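Local atomic coordinates of ethylbenzene dehydrogenase beta-subunit (Aromatoleum aromaticum, PDB entry 2IVF), a protein that holds three 4Fe-4S clusters and one 3Fe-4S cluster as the ferredoxin-like subunit of a three-chain enzyme, and probably relays electrons between its partner subunits. Residues A225-R228 with V234-F237; T244-K249 with M329-S334; K122-A125 with N129-E132. All blocks are in the same frame, centred on the assembly; numbering follows the deposited sequence.

Contact 1. Residues A225-R228 with V234-F237; sequences ACNR and VRAF. With SF4 (iron/sulfur cluster), chain U; SF4 (iron/sulfur cluster), chain T.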
# COMPACT_ATOMS: atom_id res chain seq x y z
N ALA B 225 -4.77 14.48 13.10
CA ALA B 225 -4.97 13.73 11.86
C ALA B 225 -4.31 12.33 11.92
O ALA B 225 -4.84 11.33 11.37
CB ALA B 225 -4.41 14.54 10.68
N CYS B 226 -3.13 12.25 12.52
CA CYS B 226 -2.41 10.96 12.53
C CYS B 226 -3.11 9.92 13.38
O CYS B 226 -3.00 8.72 13.13
CB CYS B 226 -0.94 11.17 12.89
SG CYS B 226 -0.75 11.88 14.53
N ASN B 227 -3.81 10.39 14.41
CA ASN B 227 -4.67 9.56 15.21
C ASN B 227 -5.99 9.23 14.53
O ASN B 227 -6.42 8.10 14.54
CB ASN B 227 -4.92 10.21 16.56
CG ASN B 227 -3.75 10.12 17.48
OD1 ASN B 227 -2.83 9.29 17.29
ND2 ASN B 227 -3.79 10.92 18.55
N ARG B 228 -6.65 10.25 13.96
CA ARG B 228 -7.96 10.07 13.42
C ARG B 228 -7.88 9.19 12.17
O ARG B 228 -8.71 8.33 12.01
CB ARG B 228 -8.63 11.39 13.06
CG ARG B 228 -10.10 11.20 12.67
CD ARG B 228 -10.79 12.55 12.36
NE ARG B 228 -12.16 12.29 11.89
CZ ARG B 228 -12.44 11.84 10.67
NH1 ARG B 228 -11.48 11.68 9.78
NH2 ARG B 228 -13.69 11.55 10.36
N VAL B 234 -5.38 1.93 15.89
CA VAL B 234 -4.25 1.74 16.79
C VAL B 234 -4.16 2.83 17.83
O VAL B 234 -3.53 2.67 18.87
CB VAL B 234 -3.02 1.80 15.86
CG1 VAL B 234 -1.75 2.15 16.52
CG2 VAL B 234 -3.02 0.56 14.99
N ARG B 235 -4.75 3.97 17.51
CA ARG B 235 -4.45 5.22 18.16
C ARG B 235 -5.60 5.64 19.09
O ARG B 235 -6.74 5.59 18.71
CB ARG B 235 -4.32 6.30 17.12
CG ARG B 235 -3.28 6.11 16.05
CD ARG B 235 -1.95 6.22 16.60
NE ARG B 235 -0.96 6.29 15.55
CZ ARG B 235 -0.28 7.39 15.20
NH1 ARG B 235 -0.47 8.55 15.78
NH2 ARG B 235 0.63 7.31 14.24
N ALA B 236 -5.28 6.04 20.30
CA ALA B 236 -6.23 6.73 21.13
C ALA B 236 -5.65 8.06 21.56
O ALA B 236 -4.43 8.25 21.61
CB ALA B 236 -6.62 5.85 22.37
N PHE B 237 -6.55 8.98 21.90
CA PHE B 237 -6.16 10.35 22.07
C PHE B 237 -7.04 10.96 23.14
O PHE B 237 -8.23 10.65 23.24
CB PHE B 237 -6.41 11.13 20.77
CG PHE B 237 -5.99 12.58 20.85
CD1 PHE B 237 -4.69 12.92 21.11
CD2 PHE B 237 -6.91 13.62 20.66
CE1 PHE B 237 -4.30 14.27 21.17
CE2 PHE B 237 -6.53 14.95 20.70
CZ PHE B 237 -5.24 15.28 20.97
FE1 SF4 U . 1.53 16.01 15.09
FE2 SF4 U . 1.31 15.71 12.48
FE3 SF4 U . 0.09 13.97 14.12
FE4 SF4 U . -0.93 16.45 13.91
S1 SF4 U . -0.84 14.87 12.25
S2 SF4 U . -0.51 15.36 15.86
S3 SF4 U . 1.01 17.71 13.60
S4 SF4 U . 2.39 14.31 13.85
FE1 SF4 T . 0.27 2.06 12.19
FE2 SF4 T . 0.12 4.64 11.28
FE3 SF4 T . -2.06 3.32 12.13
FE4 SF4 T . -0.99 2.58 9.75
S1 SF4 T . -1.90 4.59 10.23
S2 SF4 T . -1.73 1.20 11.43
S3 SF4 T . 1.21 2.90 10.27
S4 SF4 T . -0.23 3.91 13.41
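Asn227 and Arg235 are brought together by similar first torsions, each CG lying opposite its carbonyl carbon (Asn227 chi1 -75°), and by a bend at the second torsion of the arginine (chi2 -69°) that turns its chain along the helix toward Cys226. The setting is a ferredoxin-type 4Fe-4S dicluster domain. Helix 225-228 carries Cys226, whose SG binds FE3 of the chain U cluster at 2.3 Å, while strand 235-239 begins beside the chain T cluster. Arg235 NH1 donates to Asn227 OD1 at 2.9 Å with an N-H...O angle of 153°, a reasonably straight bond; the donor is tilted out of the carbonyl plane, and the amide and guanidinium planes stand nearly perpendicular. The same NH1 is 3.6 Å from Cys226 SG. At another edge of the guanidinium, and in its plane, S4 of the chain T cluster lies 3.3 Å from Arg235 NE. One cation thus sits between a cluster ligand and a second cluster, and it would be expected to offset part of their negative charge. Over one guanidinium face lies Cys226 O, 3.7 Å from Arg235 CZ; this buried oxygen has no hydrogen-bond partner in the model, so the positive group beneath it may compensate. Arg235 NH2 is tied to Asn54 OD1. The rotation of the Asn227 amide is fixed from both ends, since ND2 donates to Thr21 OG1 on the neighbouring strand 19-24. That nitrogen also approaches the Phe237 ring obliquely, with Asn227 ND2 3.4 Å from Phe237 CD1.

Contact 2. Residues T244-K249 with M329-S334; sequences TSHVHK and MDLLIS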
# COMPACT_ATOMS: atom_id res chain seq x y z
N THR B 244 -12.51 9.16 32.04
CA THR B 244 -13.36 8.41 31.14
C THR B 244 -12.71 8.06 29.83
O THR B 244 -13.28 7.34 29.03
CB THR B 244 -14.68 9.17 30.91
OG1 THR B 244 -14.45 10.35 30.13
CG2 THR B 244 -15.24 9.57 32.27
N SER B 245 -11.48 8.52 29.58
CA SER B 245 -10.89 8.37 28.26
C SER B 245 -10.16 7.05 28.15
O SER B 245 -9.64 6.55 29.15
CB SER B 245 -9.90 9.51 27.99
OG SER B 245 -8.78 9.54 28.88
N HIS B 246 -10.08 6.51 26.93
CA HIS B 246 -9.15 5.43 26.64
C HIS B 246 -7.74 5.71 27.09
O HIS B 246 -7.10 4.83 27.68
CB HIS B 246 -9.14 5.08 25.15
CG HIS B 246 -10.37 4.37 24.71
ND1 HIS B 246 -11.56 4.55 25.36
CD2 HIS B 246 -10.60 3.49 23.71
CE1 HIS B 246 -12.48 3.77 24.81
NE2 HIS B 246 -11.92 3.12 23.81
N VAL B 247 -7.24 6.90 26.83
CA VAL B 247 -5.84 7.15 27.16
C VAL B 247 -5.62 7.06 28.67
O VAL B 247 -4.67 6.46 29.13
CB VAL B 247 -5.27 8.46 26.53
CG1 VAL B 247 -5.26 8.35 25.00
CG2 VAL B 247 -6.04 9.68 26.97
N HIS B 248 -6.49 7.64 29.46
CA HIS B 248 -6.33 7.53 30.89
C HIS B 248 -6.40 6.09 31.36
O HIS B 248 -5.57 5.65 32.17
CB HIS B 248 -7.41 8.30 31.63
CG HIS B 248 -7.23 8.21 33.09
ND1 HIS B 248 -6.43 9.09 33.78
CD2 HIS B 248 -7.70 7.32 33.99
CE1 HIS B 248 -6.45 8.76 35.07
NE2 HIS B 248 -7.20 7.68 35.21
N LYS B 249 -7.34 5.33 30.79
CA LYS B 249 -7.55 3.92 31.19
C LYS B 249 -6.39 3.00 30.85
O LYS B 249 -6.05 2.10 31.61
CB LYS B 249 -8.85 3.40 30.60
CG LYS B 249 -10.06 3.99 31.29
CD LYS B 249 -11.35 3.62 30.56
CE LYS B 249 -12.57 4.39 31.14
NZ LYS B 249 -13.71 4.16 30.25
N MET B 329 -9.49 -5.52 26.98
CA MET B 329 -9.71 -5.91 25.61
C MET B 329 -10.79 -5.07 24.94
O MET B 329 -10.67 -4.79 23.78
CB MET B 329 -9.97 -7.39 25.49
CG MET B 329 -8.76 -8.19 26.00
SD MET B 329 -7.38 -8.12 24.82
CE MET B 329 -5.98 -7.67 25.86
N ASP B 330 -11.80 -4.66 25.68
CA ASP B 330 -12.84 -3.80 25.12
C ASP B 330 -12.23 -2.48 24.66
O ASP B 330 -12.54 -1.97 23.57
CB ASP B 330 -13.89 -3.51 26.19
CG ASP B 330 -14.83 -4.69 26.48
OD1 ASP B 330 -14.93 -5.64 25.70
OD2 ASP B 330 -15.54 -4.61 27.50
N LEU B 331 -11.34 -1.94 25.49
CA LEU B 331 -10.64 -0.68 25.23
C LEU B 331 -9.72 -0.81 24.03
O LEU B 331 -9.65 0.08 23.20
CB LEU B 331 -9.84 -0.23 26.45
CG LEU B 331 -10.64 0.21 27.65
CD1 LEU B 331 -9.71 0.42 28.84
CD2 LEU B 331 -11.43 1.48 27.29
N LEU B 332 -9.01 -1.94 23.94
CA LEU B 332 -8.02 -2.05 22.94
C LEU B 332 -8.66 -2.39 21.60
O LEU B 332 -8.14 -2.04 20.57
CB LEU B 332 -6.97 -3.11 23.31
CG LEU B 332 -6.04 -2.80 24.47
CD1 LEU B 332 -5.14 -4.05 24.76
CD2 LEU B 332 -5.20 -1.51 24.30
N ILE B 333 -9.80 -3.07 21.62
CA ILE B 333 -10.54 -3.36 20.42
C ILE B 333 -11.27 -2.10 19.97
O ILE B 333 -11.22 -1.77 18.79
CB ILE B 333 -11.56 -4.49 20.68
CG1 ILE B 333 -10.82 -5.81 20.78
CG2 ILE B 333 -12.70 -4.51 19.63
CD1 ILE B 333 -11.59 -6.92 21.38
N SER B 334 -11.99 -1.47 20.89
CA SER B 334 -12.85 -0.28 20.64
C SER B 334 -13.84 -0.46 19.54
O SER B 334 -13.64 0.00 18.42
CB SER B 334 -12.03 0.97 20.34
OG SER B 334 -11.19 1.20 21.43
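His246 reaches Leu331 and Ser334 with successive parts of one side chain. Its CB packs on strand 235-239, 3.8 Å from Ala236 CB. The first torsion (chi1 -73°) sets CG opposite the carbonyl carbon and carries the imidazole to the other helix, where His246 CG is 4.0 Å from Leu331 CD2. That methyl lies over the ring face, 3.7 Å from the His246 ring centroid and 18° off its normal, a CH-pi contact displaced toward the rim, where Leu331 CD2 is nearest His246 CE1, at 3.5 Å, with ND1 next. The opposite rim of the ring meets Ser334 edge-on: His246 CD2 is 3.3 Å from Ser334 OG, and at the tip His246 NE2 donates to the same oxygen at 3.1 Å. With an N-H...O angle of 122° this bond is weak. Ser334 OG in turn donates to Leu331 O at 2.6 Å, with the donor above the carbonyl plane, which places the hydroxyl at the histidine edge. The other leucine branch is also used, Leu331 CD1 resting 3.6 Å from Lys249 CB, and Leu250 extends this apolar patch. On the histidine side the backbone is set by Ser245, the N-cap, whose OG accepts from His248 N. This is side-by-side, near-antiparallel helix packing: the capped first turn of helix 246-253 lies beside the last turn of helix 327-333, where Ser334 leaves the helix with positive phi.

Contact 3. Residues K122-A125 with N129-E132; sequences KDPA and NWDE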
# COMPACT_ATOMS: atom_id res chain seq x y z
N LYS B 122 22.60 12.72 -6.07
CA LYS B 122 22.88 11.41 -6.65
C LYS B 122 21.87 10.38 -6.18
O LYS B 122 21.00 10.70 -5.37
CB LYS B 122 24.27 10.96 -6.23
CG LYS B 122 25.33 12.04 -6.44
CD LYS B 122 26.70 11.51 -6.04
CE LYS B 122 27.71 12.61 -5.77
NZ LYS B 122 27.16 13.94 -6.13
N ASP B 123 22.02 9.14 -6.62
CA ASP B 123 21.14 8.09 -6.13
C ASP B 123 21.28 7.96 -4.62
O ASP B 123 22.40 7.96 -4.09
CB ASP B 123 21.43 6.73 -6.69
CG ASP B 123 21.40 6.68 -8.20
OD1 ASP B 123 20.81 7.55 -8.87
OD2 ASP B 123 21.99 5.72 -8.70
N PRO B 124 20.15 7.77 -3.94
CA PRO B 124 20.14 7.69 -2.49
C PRO B 124 20.65 6.35 -2.03
O PRO B 124 20.44 5.35 -2.69
CB PRO B 124 18.67 7.87 -2.14
CG PRO B 124 17.89 7.40 -3.34
CD PRO B 124 18.80 7.65 -4.53
N ALA B 125 21.34 6.35 -0.90
CA ALA B 125 21.72 5.11 -0.26
C ALA B 125 21.00 5.00 1.08
O ALA B 125 21.27 4.08 1.89
CB ALA B 125 23.27 5.05 -0.10
N ASN B 129 12.28 5.53 5.90
CA ASN B 129 11.73 4.18 5.90
C ASN B 129 12.50 3.24 4.99
O ASN B 129 11.97 2.28 4.44
CB ASN B 129 10.24 4.22 5.51
CG ASN B 129 9.51 2.98 5.91
OD1 ASN B 129 9.92 2.33 6.88
ND2 ASN B 129 8.47 2.60 5.17
N TRP B 130 13.80 3.51 4.85
CA TRP B 130 14.66 2.74 3.92
C TRP B 130 14.77 1.29 4.41
O TRP B 130 14.87 0.35 3.59
CB TRP B 130 16.04 3.37 3.91
CG TRP B 130 16.98 2.80 2.95
CD1 TRP B 130 17.88 1.82 3.17
CD2 TRP B 130 17.17 3.23 1.59
NE1 TRP B 130 18.62 1.61 2.02
CE2 TRP B 130 18.18 2.45 1.04
CE3 TRP B 130 16.56 4.20 0.79
CZ2 TRP B 130 18.63 2.60 -0.28
CZ3 TRP B 130 16.94 4.30 -0.55
CH2 TRP B 130 17.98 3.53 -1.06
N ASP B 131 14.77 1.13 5.74
CA ASP B 131 14.93 -0.20 6.36
C ASP B 131 13.60 -0.88 6.69
O ASP B 131 13.52 -1.78 7.54
CB ASP B 131 15.93 -0.22 7.53
CG ASP B 131 15.55 0.70 8.69
OD1 ASP B 131 14.53 1.41 8.64
OD2 ASP B 131 16.34 0.66 9.66
N GLU B 132 12.60 -0.49 5.91
CA GLU B 132 11.30 -1.08 5.96
C GLU B 132 11.34 -2.60 5.89
O GLU B 132 11.99 -3.17 5.02
CB GLU B 132 10.44 -0.50 4.84
CG GLU B 132 8.95 -0.85 4.93
CD GLU B 132 8.15 -0.18 3.86
OE1 GLU B 132 8.71 0.04 2.76
OE2 GLU B 132 6.97 0.09 4.10
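Trp130 lays its indole beneath the backbone of Pro124 and Ala125, so that a flat ring meets carbonyl groups more than side chains. Ala125 O stands over one face, off-centre toward the rim, at 3.6 Å from Trp130 CE2. The carbonyl carbon follows the same face, with Ala125 C 3.6 Å from Trp130 CZ2. Pro124 O comes in obliquely at the far end of the ring system, 3.5 Å from Trp130 CH2. Apolar side-chain contact is slight: Pro124 CB lies 4.3 Å from Trp130 CZ3. With CG opposite the backbone N (chi1 -175°), the indole projects from its own chain toward the earlier segment. That chain is a type I beta turn from Asn129 to Glu132, closed by Glu132 N donating to Asn129 O at 3.2 Å, and Trp130 occupies its second position. Beyond this shell, the Trp126 ring meets that of Trp130 with planes about 35° apart, and Pro124 is backed by Phe95 and Pro115. The alpha-subunit fixes the turn from outside: Arg869 and Arg906 of that chain both hydrogen-bond to Trp130 O, and Arg869 also makes a cation-pi contact with the indole, while Arg851 of the same chain forms a salt bridge with Glu132.

In the fold
From the N terminus, contact 3 comes first, bridging three residues within the long irregular connection between helix 99-104 and strand 136-138, where the Trp130 indole reaches back to 124-125. Contact 1 follows, closing the short loop between helix 225-228 and strand 235-239, an edge strand of the mixed sheet within this chain. Contact 2 opens on the next helix and closes 80 residues later at helix 327-333. All three lie in series, none nesting or crossing. Contacts 1 and 2 have centres 13 Å apart and touch through Val247 CG1, 3.4 Å from Phe237 N, joining sheet to helices. Contact 3 lies on the opposite side of the chain's centre, its centre 28 Å from that of contact 1.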